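Local coordinates for secretory-abundant heat soluble protein 1 (Ramazzottius varieornatus, PDB 5XN9), which acts as a secreted, heat-soluble molecular shield that protects tardigrades from desiccation and has a fatty acid binding protein-like fold, at residues 18-21 and 22-25; 113-117 and 118-122. All coordinates share one frame; numbering follows the deposited sequence.

Contact 1: 18-21 and 22-25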
loop_
_atom_site.group_PDB
_atom_site.type_symbol
_atom_site.label_atom_id
_atom_site.label_comp_id
_atom_site.label_asym_id
_atom_site.label_seq_id
_atom_site.Cartn_x
_atom_site.Cartn_y
_atom_site.Cartn_z
ATOM N N ILE A 18 0.305 13.124 6.961
ATOM C CA ILE A 18 1.362 12.142 6.777
ATOM C C ILE A 18 2.263 12.268 7.995
ATOM O O ILE A 18 2.377 13.345 8.588
ATOM C CB ILE A 18 2.109 12.411 5.444
ATOM C CG1 ILE A 18 3.115 11.306 5.125
ATOM C CG2 ILE A 18 2.760 13.792 5.454
ATOM C CD1 ILE A 18 3.550 11.316 3.671
ATOM N N GLU A 19 2.869 11.155 8.403
ATOM C CA GLU A 19 3.648 11.142 9.635
ATOM C C GLU A 19 4.845 10.224 9.478
ATOM O O GLU A 19 4.684 9.036 9.181
ATOM C CB GLU A 19 2.782 10.688 10.808
ATOM C CG GLU A 19 3.484 10.706 12.148
ATOM C CD GLU A 19 2.569 10.261 13.261
ATOM O OE1 GLU A 19 1.802 11.103 13.776
ATOM O OE2 GLU A 19 2.597 9.056 13.596
ATOM N N ASN A 20 6.039 10.782 9.666
ATOM C CA ASN A 20 7.291 10.032 9.745
ATOM C C ASN A 20 7.622 9.294 8.453
ATOM O O ASN A 20 8.373 8.309 8.469
ATOM C CB ASN A 20 7.302 9.067 10.937
ATOM C CG ASN A 20 8.703 8.762 11.422
ATOM O OD1 ASN A 20 9.571 9.637 11.422
ATOM N ND2 ASN A 20 8.933 7.518 11.837
ATOM N N PHE A 21 7.076 9.750 7.327
ATOM C CA PHE A 21 7.233 8.993 6.091
ATOM C C PHE A 21 8.661 9.044 5.566
ATOM O O PHE A 21 9.129 8.072 4.963
ATOM C CB PHE A 21 6.247 9.487 5.034
ATOM C CG PHE A 21 6.015 8.511 3.925
ATOM C CD1 PHE A 21 5.245 7.382 4.137
ATOM C CD2 PHE A 21 6.558 8.722 2.668
ATOM C CE1 PHE A 21 5.024 6.472 3.117
ATOM C CE2 PHE A 21 6.344 7.821 1.644
ATOM C CZ PHE A 21 5.573 6.692 1.868
ATOM N N ASP A 22 9.369 10.157 5.781
ATOM C CA ASP A 22 10.754 10.228 5.326
ATOM C C ASP A 22 11.638 9.234 6.073
ATOM O O ASP A 22 12.537 8.627 5.477
ATOM C CB ASP A 22 11.281 11.659 5.447
ATOM C CG ASP A 22 10.829 12.546 4.301
ATOM O OD1 ASP A 22 9.936 12.133 3.528
ATOM O OD2 ASP A 22 11.363 13.666 4.175
ATOM N N ALA A 23 11.394 9.047 7.373
ATOM C CA ALA A 23 12.151 8.059 8.136
ATOM C C ALA A 23 11.893 6.654 7.614
ATOM O O ALA A 23 12.803 5.817 7.574
ATOM C CB ALA A 23 11.790 8.148 9.617
ATOM N N PHE A 24 10.651 6.376 7.211
ATOM C CA PHE A 24 10.338 5.076 6.631
ATOM C C PHE A 24 11.049 4.892 5.296
ATOM O O PHE A 24 11.668 3.851 5.049
ATOM C CB PHE A 24 8.829 4.930 6.470
ATOM C CG PHE A 24 8.428 3.709 5.698
ATOM C CD1 PHE A 24 8.490 2.452 6.282
ATOM C CD2 PHE A 24 8.001 3.815 4.385
ATOM C CE1 PHE A 24 8.124 1.322 5.566
ATOM C CE2 PHE A 24 7.638 2.692 3.667
ATOM C CZ PHE A 24 7.699 1.443 4.258
ATOM N N ILE A 25 10.972 5.901 4.424
ATOM C CA ILE A 25 11.647 5.832 3.131
ATOM C C ILE A 25 13.151 5.664 3.314
ATOM O O ILE A 25 13.785 4.850 2.630
ATOM C CB ILE A 25 11.295 7.064 2.278
ATOM C CG1 ILE A 25 9.814 7.041 1.905
ATOM C CG2 ILE A 25 12.151 7.121 1.024
ATOM C CD1 ILE A 25 9.407 5.806 1.127
HETATM O O HOH W 1 10.504 11.274 8.717
#
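F21 meets F24 and I25 in the first turn of helix 21-27. The packing is tightest against I25. CE2 of F21 lies 3.6 Å from CG1 of I25, and CD1 of I25 also lies close to CE2 and CZ of F21. CG of F21 stands opposite the backbone N (chi1 -161°), beside its own carbonyl carbon, where CE2 can reach I25 and CE1 comes within 4.2 Å of F24 CD2. The rings of F21 and F24 meet obliquely, their planes at 42°. Y123 meets both rings, edge-to-face with F21. Two backbone bonds close the turn. I25 N donates to F21 O at 2.9 Å in a nearly straight bond, and F24 N donates to N20 O at 3.2 Å.

The other side is looser and wetter. N20 holds the N-cap position, but its side chain makes no direct capping bond. A water bridges instead: it gives to N20 OD1 at 3.3 Å and accepts from A23 N at 2.7 Å. N20 ND2 bonds to T129 O, which ties the turn to strand 128-136. The segment is a strand-to-helix junction, where strand 10-19 passes into helix 21-27, as in the helical lid of fatty acid binding proteins.

Contact 2: 113-117 and 118-122; sequences KVNGD and ELEKT. With ACY (acetic acid), chain L.
A beta hairpin joins strands 106-114 and 118-125, and K113 and E120 form a hydrogen-bonded pair within it. E120 N donates to K113 O at 2.7 Å, almost straight, and K113 N returns a bond to E120 O at 2.9 Å. Nearer the turn, N115 N donates to E118 O at 3.0 Å, bent to 137°. The same oxygen also receives a CA-H contact from V114. G116 lies in the turn with backbone angles at which a side chain would strike the carbonyl O of N115.

V114 and L119 are a non-hydrogen-bonded pair. CG2 of V114 sits beside its own backbone N, opposite the carbonyl carbon, and from there meets CD1 of L119 at 3.8 Å. Both side chains also touch W12. The carboxylates of the second strand find partners elsewhere: E118 OE1 makes a salt bridge with R17, and E120 OE1 with K131.

K121 runs out fully extended, with every torsion near 180°, and its NZ bonds to OXT of a bound acetic acid at 2.6 Å. The acid, probably from the crystallisation liquor, also bonds to Y123 and R132. NZ of K121 bonds to Y112 OH as well. A methionine here would probably cost the acid its lysine bond and leave Y112 OH without this partner. The acid's place beside an arginine and a tyrosine inside the barrel recalls the carboxylate site of fatty acid binding proteins, with K121 as an added lysine partner.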
loop_
_atom_site.group_PDB
_atom_site.type_symbol
_atom_site.label_atom_id
_atom_site.label_comp_id
_atom_site.label_asym_id
_atom_site.label_seq_id
_atom_site.Cartn_x
_atom_site.Cartn_y
_atom_site.Cartn_z
ATOM N N LYS A 113 -6.404 0.513 7.409
ATOM C CA LYS A 113 -7.384 0.558 8.485
ATOM C C LYS A 113 -8.358 1.693 8.202
ATOM O O LYS A 113 -7.955 2.860 8.141
ATOM C CB LYS A 113 -6.667 0.779 9.820
ATOM C CG LYS A 113 -7.560 0.993 11.025
ATOM C CD LYS A 113 -6.688 1.265 12.249
ATOM C CE LYS A 113 -7.490 1.716 13.467
ATOM N NZ LYS A 113 -6.625 1.849 14.679
ATOM N N VAL A 114 -9.633 1.353 8.033
ATOM C CA VAL A 114 -10.652 2.312 7.628
ATOM C C VAL A 114 -11.413 2.742 8.873
ATOM O O VAL A 114 -12.105 1.935 9.501
ATOM C CB VAL A 114 -11.582 1.729 6.554
ATOM C CG1 VAL A 114 -12.747 2.674 6.293
ATOM C CG2 VAL A 114 -10.802 1.472 5.276
ATOM N N ASN A 115 -11.273 4.015 9.235
ATOM C CA ASN A 115 -11.932 4.591 10.399
ATOM C C ASN A 115 -13.324 5.113 10.072
ATOM O O ASN A 115 -13.953 5.746 10.926
ATOM C CB ASN A 115 -11.077 5.725 10.972
ATOM C CG ASN A 115 -9.597 5.374 11.031
ATOM O OD1 ASN A 115 -8.921 5.304 10.003
ATOM N ND2 ASN A 115 -9.087 5.163 12.238
ATOM N N GLY A 116 -13.819 4.847 8.866
ATOM C CA GLY A 116 -15.036 5.460 8.378
ATOM C C GLY A 116 -14.697 6.681 7.551
ATOM O O GLY A 116 -14.040 7.599 8.050
ATOM N N ASP A 117 -15.103 6.686 6.275
ATOM C CA ASP A 117 -14.812 7.765 5.329
ATOM C C ASP A 117 -13.321 7.882 5.017
ATOM O O ASP A 117 -12.940 8.295 3.916
ATOM C CB ASP A 117 -15.348 9.115 5.828
ATOM C CG ASP A 117 -16.671 8.989 6.561
ATOM O OD1 ASP A 117 -17.611 8.383 6.004
ATOM O OD2 ASP A 117 -16.767 9.496 7.700
ATOM N N GLU A 118 -12.473 7.515 5.973
ATOM C CA GLU A 118 -11.040 7.745 5.912
ATOM C C GLU A 118 -10.294 6.420 6.035
ATOM O O GLU A 118 -10.742 5.493 6.715
ATOM C CB GLU A 118 -10.640 8.724 7.026
ATOM C CG GLU A 118 -9.309 8.482 7.709
ATOM C CD GLU A 118 -9.040 9.512 8.794
ATOM O OE1 GLU A 118 -9.017 10.721 8.475
ATOM O OE2 GLU A 118 -8.871 9.116 9.967
ATOM N N LEU A 119 -9.162 6.320 5.347
ATOM C CA LEU A 119 -8.317 5.136 5.419
ATOM C C LEU A 119 -6.956 5.547 5.957
ATOM O O LEU A 119 -6.316 6.452 5.412
ATOM C CB LEU A 119 -8.163 4.473 4.041
ATOM C CG LEU A 119 -7.494 3.096 4.022
ATOM C CD1 LEU A 119 -7.997 2.292 2.837
ATOM C CD2 LEU A 119 -5.988 3.233 3.962
ATOM N N GLU A 120 -6.508 4.859 7.003
ATOM C CA GLU A 120 -5.198 5.086 7.600
ATOM C C GLU A 120 -4.273 3.958 7.156
ATOM O O GLU A 120 -4.562 2.784 7.409
ATOM C CB GLU A 120 -5.327 5.107 9.124
ATOM C CG GLU A 120 -4.050 5.443 9.880
ATOM C CD GLU A 120 -4.256 5.498 11.390
ATOM O OE1 GLU A 120 -3.427 4.917 12.125
ATOM O OE2 GLU A 120 -5.243 6.120 11.844
ATOM N N LYS A 121 -3.185 4.305 6.471
ATOM C CA LYS A 121 -2.197 3.325 6.046
ATOM C C LYS A 121 -0.976 3.433 6.942
ATOM O O LYS A 121 -0.441 4.528 7.148
ATOM C CB LYS A 121 -1.785 3.496 4.584
ATOM C CG LYS A 121 -0.884 2.368 4.111
ATOM C CD LYS A 121 -0.729 2.332 2.599
ATOM C CE LYS A 121 0.210 1.216 2.213
ATOM N NZ LYS A 121 0.573 1.263 0.775
ATOM N N THR A 122 -0.555 2.302 7.489
ATOM C CA THR A 122 0.622 2.232 8.338
ATOM C C THR A 122 1.690 1.435 7.608
ATOM O O THR A 122 1.401 0.381 7.034
ATOM C CB THR A 122 0.275 1.566 9.668
ATOM O OG1 THR A 122 -0.757 2.319 10.315
ATOM C CG2 THR A 122 1.495 1.523 10.570
HETATM C C ACY L . 1.956 4.505 -0.693
HETATM O O ACY L . 2.247 5.527 -0.031
HETATM O OXT ACY L . 1.266 3.561 -0.252
HETATM C CH3 ACY L . 2.462 4.405 -2.104
#

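How the contacts relate
Contacts 1 and 2 lie in series along the chain. Their centres are about 17 Å apart and their nearest atoms about 7 Å, so they do not touch. Strand 128-136 relates them: F21 and F24 of contact 1 rest on A130, while L119 of contact 2 touches Y134. Y123 is a second link, the residue shared between the F21 and F24 pair and the bound acetic acid. The side chain of F21 comes about 4 Å from that acid. The magnesium ion bound by H43 and Y134 lies about 7 Å from the side chains of both F21 and L119.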